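Long-range contacts in reticulocyte-binding protein 2a (Plasmodium vivax, PDB 4Z8N), which probably binds reticulocytes during red-cell invasion by the malaria parasite, through the helical erythrocyte-binding domain that forms this chain: residues L5-F10 against T274-E279; I18-P23 against L267-T272. All coordinates share one frame; numbering follows the deposited sequence.

Interaction 1: L5-F10 against T274-E279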
loop_
_atom_site.group_PDB
_atom_site.type_symbol
_atom_site.label_atom_id
_atom_site.label_comp_id
_atom_site.label_asym_id
_atom_site.label_seq_id
_atom_site.Cartn_x
_atom_site.Cartn_y
_atom_site.Cartn_z
ATOM N N LEU A 5 -5.286 -0.681 -9.656
ATOM C CA LEU A 5 -4.050 -1.062 -8.972
ATOM C C LEU A 5 -3.281 0.145 -8.439
ATOM O O LEU A 5 -2.297 -0.011 -7.719
ATOM C CB LEU A 5 -3.147 -1.873 -9.902
ATOM C CG LEU A 5 -3.657 -3.261 -10.290
ATOM C CD1 LEU A 5 -2.529 -4.110 -10.857
ATOM C CD2 LEU A 5 -4.305 -3.947 -9.101
ATOM N N ARG A 6 -3.731 1.342 -8.789
ATOM C CA ARG A 6 -3.115 2.561 -8.277
ATOM C C ARG A 6 -3.352 2.739 -6.781
ATOM O O ARG A 6 -2.625 3.481 -6.119
ATOM C CB ARG A 6 -3.641 3.786 -9.029
ATOM C CG ARG A 6 -3.035 3.969 -10.410
ATOM C CD ARG A 6 -3.436 5.303 -11.022
ATOM N NE ARG A 6 -4.874 5.399 -11.254
ATOM C CZ ARG A 6 -5.474 6.462 -11.779
ATOM N NH1 ARG A 6 -4.760 7.524 -12.128
ATOM N NH2 ARG A 6 -6.788 6.466 -11.957
ATOM N N TYR A 7 -4.364 2.058 -6.247
ATOM C CA TYR A 7 -4.746 2.256 -4.850
ATOM C C TYR A 7 -5.144 0.976 -4.122
ATOM O O TYR A 7 -5.143 0.936 -2.893
ATOM C CB TYR A 7 -5.900 3.265 -4.757
ATOM C CG TYR A 7 -7.154 2.874 -5.518
ATOM C CD1 TYR A 7 -8.123 2.059 -4.940
ATOM C CD2 TYR A 7 -7.372 3.330 -6.812
ATOM C CE1 TYR A 7 -9.274 1.709 -5.636
ATOM C CE2 TYR A 7 -8.513 2.986 -7.515
ATOM C CZ TYR A 7 -9.461 2.175 -6.924
ATOM O OH TYR A 7 -10.595 1.836 -7.630
ATOM N N LEU A 8 -5.488 -0.069 -4.867
ATOM C CA LEU A 8 -6.082 -1.244 -4.240
ATOM C C LEU A 8 -5.052 -2.139 -3.559
ATOM O O LEU A 8 -4.384 -2.948 -4.199
ATOM C CB LEU A 8 -6.879 -2.060 -5.259
ATOM C CG LEU A 8 -7.669 -3.219 -4.641
ATOM C CD1 LEU A 8 -8.575 -2.727 -3.518
ATOM C CD2 LEU A 8 -8.476 -3.957 -5.696
ATOM N N ASP A 9 -4.939 -1.975 -2.248
ATOM C CA ASP A 9 -4.156 -2.868 -1.408
ATOM C C ASP A 9 -5.085 -3.429 -0.340
ATOM O O ASP A 9 -6.177 -2.902 -0.137
ATOM C CB ASP A 9 -2.973 -2.136 -0.772
ATOM C CG ASP A 9 -1.965 -1.657 -1.798
ATOM O OD1 ASP A 9 -1.786 -2.346 -2.824
ATOM O OD2 ASP A 9 -1.348 -0.595 -1.578
ATOM N N PHE A 10 -4.663 -4.487 0.341
ATOM C CA PHE A 10 -5.515 -5.106 1.352
ATOM C C PHE A 10 -4.840 -5.165 2.717
ATOM O O PHE A 10 -3.805 -5.810 2.885
ATOM C CB PHE A 10 -5.925 -6.510 0.905
ATOM C CG PHE A 10 -6.614 -6.537 -0.426
ATOM C CD1 PHE A 10 -7.929 -6.111 -0.549
ATOM C CD2 PHE A 10 -5.944 -6.970 -1.559
ATOM C CE1 PHE A 10 -8.563 -6.124 -1.773
ATOM C CE2 PHE A 10 -6.573 -6.985 -2.788
ATOM C CZ PHE A 10 -7.885 -6.564 -2.897
ATOM N N THR A 274 -3.248 9.256 -4.452
ATOM C CA THR A 274 -3.657 10.645 -4.630
ATOM C C THR A 274 -4.184 10.906 -6.040
ATOM O O THR A 274 -5.189 11.595 -6.222
ATOM C CB THR A 274 -2.486 11.603 -4.343
ATOM O OG1 THR A 274 -1.963 11.339 -3.035
ATOM C CG2 THR A 274 -2.937 13.058 -4.429
ATOM N N ALA A 275 -3.495 10.353 -7.034
ATOM C CA ALA A 275 -3.889 10.516 -8.429
ATOM C C ALA A 275 -5.239 9.860 -8.701
ATOM O O ALA A 275 -6.017 10.333 -9.531
ATOM C CB ALA A 275 -2.828 9.937 -9.352
ATOM N N ALA A 276 -5.509 8.762 -8.004
ATOM C CA ALA A 276 -6.780 8.069 -8.162
ATOM C C ALA A 276 -7.918 8.934 -7.629
ATOM O O ALA A 276 -8.983 9.015 -8.234
ATOM C CB ALA A 276 -6.748 6.725 -7.456
ATOM N N LEU A 277 -7.680 9.593 -6.501
ATOM C CA LEU A 277 -8.677 10.480 -5.908
ATOM C C LEU A 277 -9.029 11.643 -6.832
ATOM O O LEU A 277 -10.190 12.045 -6.919
ATOM C CB LEU A 277 -8.181 11.009 -4.567
ATOM C CG LEU A 277 -8.122 9.965 -3.452
ATOM C CD1 LEU A 277 -7.498 10.566 -2.211
ATOM C CD2 LEU A 277 -9.518 9.437 -3.156
ATOM N N LYS A 278 -8.022 12.177 -7.517
ATOM C CA LYS A 278 -8.225 13.241 -8.497
ATOM C C LYS A 278 -9.141 12.784 -9.627
ATOM O O LYS A 278 -10.050 13.509 -10.033
ATOM C CB LYS A 278 -6.880 13.706 -9.068
ATOM C CG LYS A 278 -6.978 14.561 -10.325
ATOM C CD LYS A 278 -7.737 15.855 -10.076
ATOM C CE LYS A 278 -7.720 16.744 -11.309
ATOM N NZ LYS A 278 -8.849 17.713 -11.310
ATOM N N GLU A 279 -8.891 11.580 -10.132
ATOM C CA GLU A 279 -9.707 11.011 -11.196
ATOM C C GLU A 279 -11.157 10.848 -10.750
ATOM O O GLU A 279 -12.079 11.238 -11.463
ATOM C CB GLU A 279 -9.146 9.660 -11.646
ATOM C CG GLU A 279 -9.999 8.964 -12.696
ATOM C CD GLU A 279 -10.098 7.465 -12.477
ATOM O OE1 GLU A 279 -9.062 6.837 -12.176
ATOM O OE2 GLU A 279 -11.213 6.914 -12.600
#

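Interaction 2: I18-P23 against L267-T272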
loop_
_atom_site.group_PDB
_atom_site.type_symbol
_atom_site.label_atom_id
_atom_site.label_comp_id
_atom_site.label_asym_id
_atom_site.label_seq_id
_atom_site.Cartn_x
_atom_site.Cartn_y
_atom_site.Cartn_z
ATOM N N ILE A 18 -1.110 -6.176 2.272
ATOM C CA ILE A 18 -0.775 -6.966 1.098
ATOM C C ILE A 18 -1.091 -6.151 -0.145
ATOM O O ILE A 18 -2.238 -5.764 -0.366
ATOM C CB ILE A 18 -1.535 -8.296 1.071
ATOM C CG1 ILE A 18 -1.112 -9.161 2.258
ATOM C CG2 ILE A 18 -1.282 -9.024 -0.240
ATOM C CD1 ILE A 18 -1.816 -10.491 2.322
ATOM N N SER A 19 -0.068 -5.881 -0.948
ATOM C CA SER A 19 -0.224 -5.012 -2.103
ATOM C C SER A 19 -0.443 -5.807 -3.385
ATOM O O SER A 19 0.069 -6.916 -3.537
ATOM C CB SER A 19 0.995 -4.100 -2.247
ATOM O OG SER A 19 0.841 -3.209 -3.335
ATOM N N THR A 20 -1.214 -5.235 -4.302
ATOM C CA THR A 20 -1.478 -5.874 -5.585
ATOM C C THR A 20 -0.375 -5.567 -6.592
ATOM O O THR A 20 -0.387 -6.079 -7.711
ATOM C CB THR A 20 -2.830 -5.427 -6.169
ATOM O OG1 THR A 20 -2.909 -3.997 -6.146
ATOM C CG2 THR A 20 -3.980 -6.009 -5.362
ATOM N N VAL A 21 0.575 -4.731 -6.187
ATOM C CA VAL A 21 1.685 -4.353 -7.054
ATOM C C VAL A 21 3.032 -4.731 -6.434
ATOM O O VAL A 21 3.156 -4.852 -5.213
ATOM C CB VAL A 21 1.669 -2.837 -7.364
ATOM C CG1 VAL A 21 0.342 -2.433 -7.993
ATOM C CG2 VAL A 21 1.938 -2.026 -6.110
ATOM N N TYR A 22 4.028 -4.936 -7.291
ATOM C CA TYR A 22 5.384 -5.277 -6.870
ATOM C C TYR A 22 5.896 -4.281 -5.830
ATOM O O TYR A 22 5.689 -3.080 -5.979
ATOM C CB TYR A 22 6.306 -5.306 -8.093
ATOM C CG TYR A 22 7.724 -5.760 -7.827
ATOM C CD1 TYR A 22 8.693 -4.863 -7.391
ATOM C CD2 TYR A 22 8.101 -7.081 -8.036
ATOM C CE1 TYR A 22 9.989 -5.272 -7.153
ATOM C CE2 TYR A 22 9.397 -7.497 -7.805
ATOM C CZ TYR A 22 10.337 -6.589 -7.362
ATOM O OH TYR A 22 11.629 -7.000 -7.129
ATOM N N PRO A 23 6.569 -4.768 -4.773
ATOM C CA PRO A 23 6.938 -6.157 -4.480
ATOM C C PRO A 23 5.942 -6.911 -3.593
ATOM O O PRO A 23 6.343 -7.870 -2.932
ATOM C CB PRO A 23 8.269 -5.996 -3.752
ATOM C CG PRO A 23 8.075 -4.739 -2.966
ATOM C CD PRO A 23 7.188 -3.838 -3.809
ATOM N N LEU A 267 5.227 4.499 0.895
ATOM C CA LEU A 267 5.397 5.784 0.217
ATOM C C LEU A 267 5.023 5.687 -1.258
ATOM O O LEU A 267 4.323 6.548 -1.789
ATOM C CB LEU A 267 6.839 6.283 0.355
ATOM C CG LEU A 267 7.155 7.610 -0.340
ATOM C CD1 LEU A 267 6.378 8.747 0.303
ATOM C CD2 LEU A 267 8.649 7.900 -0.316
ATOM N N LYS A 268 5.490 4.627 -1.908
ATOM C CA LYS A 268 5.224 4.396 -3.323
ATOM C C LYS A 268 3.726 4.334 -3.609
ATOM O O LYS A 268 3.263 4.793 -4.653
ATOM C CB LYS A 268 5.901 3.101 -3.780
ATOM C CG LYS A 268 5.638 2.732 -5.229
ATOM C CD LYS A 268 6.462 1.529 -5.651
ATOM C CE LYS A 268 5.611 0.274 -5.728
ATOM N NZ LYS A 268 6.426 -0.909 -6.113
ATOM N N ARG A 269 2.974 3.779 -2.665
ATOM C CA ARG A 269 1.536 3.595 -2.822
ATOM C C ARG A 269 0.763 4.865 -2.500
ATOM O O ARG A 269 -0.291 5.123 -3.082
ATOM C CB ARG A 269 1.050 2.448 -1.935
ATOM C CG ARG A 269 1.742 1.138 -2.227
ATOM C CD ARG A 269 1.481 0.709 -3.658
ATOM N NE ARG A 269 0.134 0.171 -3.825
ATOM C CZ ARG A 269 -0.548 0.204 -4.965
ATOM N NH1 ARG A 269 -0.014 0.765 -6.041
ATOM N NH2 ARG A 269 -1.765 -0.318 -5.025
ATOM N N ALA A 270 1.294 5.656 -1.573
ATOM C CA ALA A 270 0.666 6.910 -1.184
ATOM C C ALA A 270 0.550 7.870 -2.369
ATOM O O ALA A 270 -0.437 8.595 -2.494
ATOM C CB ALA A 270 1.444 7.562 -0.050
ATOM N N ASP A 271 1.557 7.863 -3.237
ATOM C CA ASP A 271 1.576 8.736 -4.408
ATOM C C ASP A 271 0.411 8.434 -5.353
ATOM O O ASP A 271 -0.439 9.293 -5.593
ATOM C CB ASP A 271 2.911 8.600 -5.152
ATOM C CG ASP A 271 3.117 9.679 -6.212
ATOM O OD1 ASP A 271 2.128 10.160 -6.806
ATOM O OD2 ASP A 271 4.286 10.053 -6.452
ATOM N N THR A 272 0.380 7.215 -5.886
ATOM C CA THR A 272 -0.619 6.835 -6.884
ATOM C C THR A 272 -2.047 6.897 -6.340
ATOM O O THR A 272 -2.997 7.079 -7.098
ATOM C CB THR A 272 -0.347 5.419 -7.432
ATOM O OG1 THR A 272 -0.234 4.492 -6.346
ATOM C CG2 THR A 272 0.944 5.399 -8.239
#

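Interaction 1: L5-F10 against T274-E279
Arg-6 lies along one turn of helix 246-297 and meets Ala-275, Ala-276 and Glu-279, while Tyr-7 beside it touches Ala-276. The CB of Arg-6 points toward the helix, 4.6 Å from Ala-276 CB. CG and CD then run past without close contact, and the chain bends at its third torsion (chi3 -64°), which swings the guanidinium over the helix. Arg-6 NE is 4.4 Å from Ala-276 CB; its polar partner, by a weak hydrogen bond, is Asp-3 O. At CZ the flat group lies with one face over the backbone, and Ala-276 CA sits 4.1 Å above the plane, over the centre of the group. Arg-6 NH1 comes 4.2 Å from Ala-275 CB. NH2 turns to Glu-279, whose carboxylate meets the guanidinium at its edge, the two planes only 14° apart. The geometry is that of a salt bridge, but Arg-6 NH2 to Glu-279 OE1 is modelled at an implausibly short 2.3 Å, so the exact position of both groups is doubtful. The other carboxylate oxygen, OE2, is hydrogen-bonded to Ser-2 OG, a residue that probably comes from the expression construct.

Tyr-7 supplies the apolar half. Its CG is placed between the backbone N and the carbonyl carbon (chi1 59°), directing the ring to the helix, where Tyr-7 CD2 is 3.5 Å from Ala-276 CB and CE2 of the same ring 4.1 Å from it. The methyl approaches the ring obliquely. Ile-214 of helix 199-237 also packs on Tyr-7. Small alanines on the helix surface thus let the short 3-10 turn at 5-6 and the loop after it lie close against a long helix, with charge at the partly exposed side and an aromatic ring inside, an arrangement belonging to the mainly helical, Rh5-family erythrocyte-binding domain.

Interaction 2: I18-P23 against L267-T272
An ST turn at the end of strand 17-19 brings Ser-19 and Val-21 up to Arg-269 of helix 246-297. Ser-19 OG stands opposite its own backbone N (chi1 -178°), facing along the chain, and accepts from Val-21 N at 3.2 Å with an N-H...O angle of 166°. The same OG is 3.5 Å from Arg-269 NE, but the angle is too poor for a hydrogen bond; OG is instead bonded to Asp-9 OD1, while NE makes a salt bridge with Asp-9 OD2.

Val-21 closes on the guanidinium from above. CG2 stands 3.2 Å over one face, displaced toward the rim, and is 3.4 Å from Arg-269 NH1; CG1 follows at 3.8 Å from NH1. Arg-269 bends at its second and third torsions, which turns the group beneath this methyl, and NH2 is hydrogen-bonded to Leu-5 O. Lys-268 NZ reaches for Tyr-22 O just before the cis-proline Pro-23, though its modelled distance is impossibly short and the detail doubtful.

The chemistry implies a buried cation with a hydrocarbon roof, its charge probably balanced by Asp-9, whose carboxylate ties Arg-269 and Ser-19 together.

Interactions 1 and 2 use successive turns of helix 246-297, their centres about 9 Å apart, and along the chain the second is nested within the loop closed by the first. Strands 9-11 and 17-19 pair antiparallel; interaction 1 places the chain just before this hairpin, and interaction 2 its second strand and the turn after it, on the same helix. Two probable hydrogen bonds join them: Arg-6 O lies 2.6 Å from Thr-272 OG1, and Leu-8 O 2.7 Å from Thr-20 OG1. The Val-21 CG1 methyl packs 3.6 Å from the carbonyl oxygen Leu-5 O. Both lie away from the disulfides Cys-70–Cys-114 and Cys-142–Cys-146 and from Glu-120, a known calcium ligand with no ion bound here.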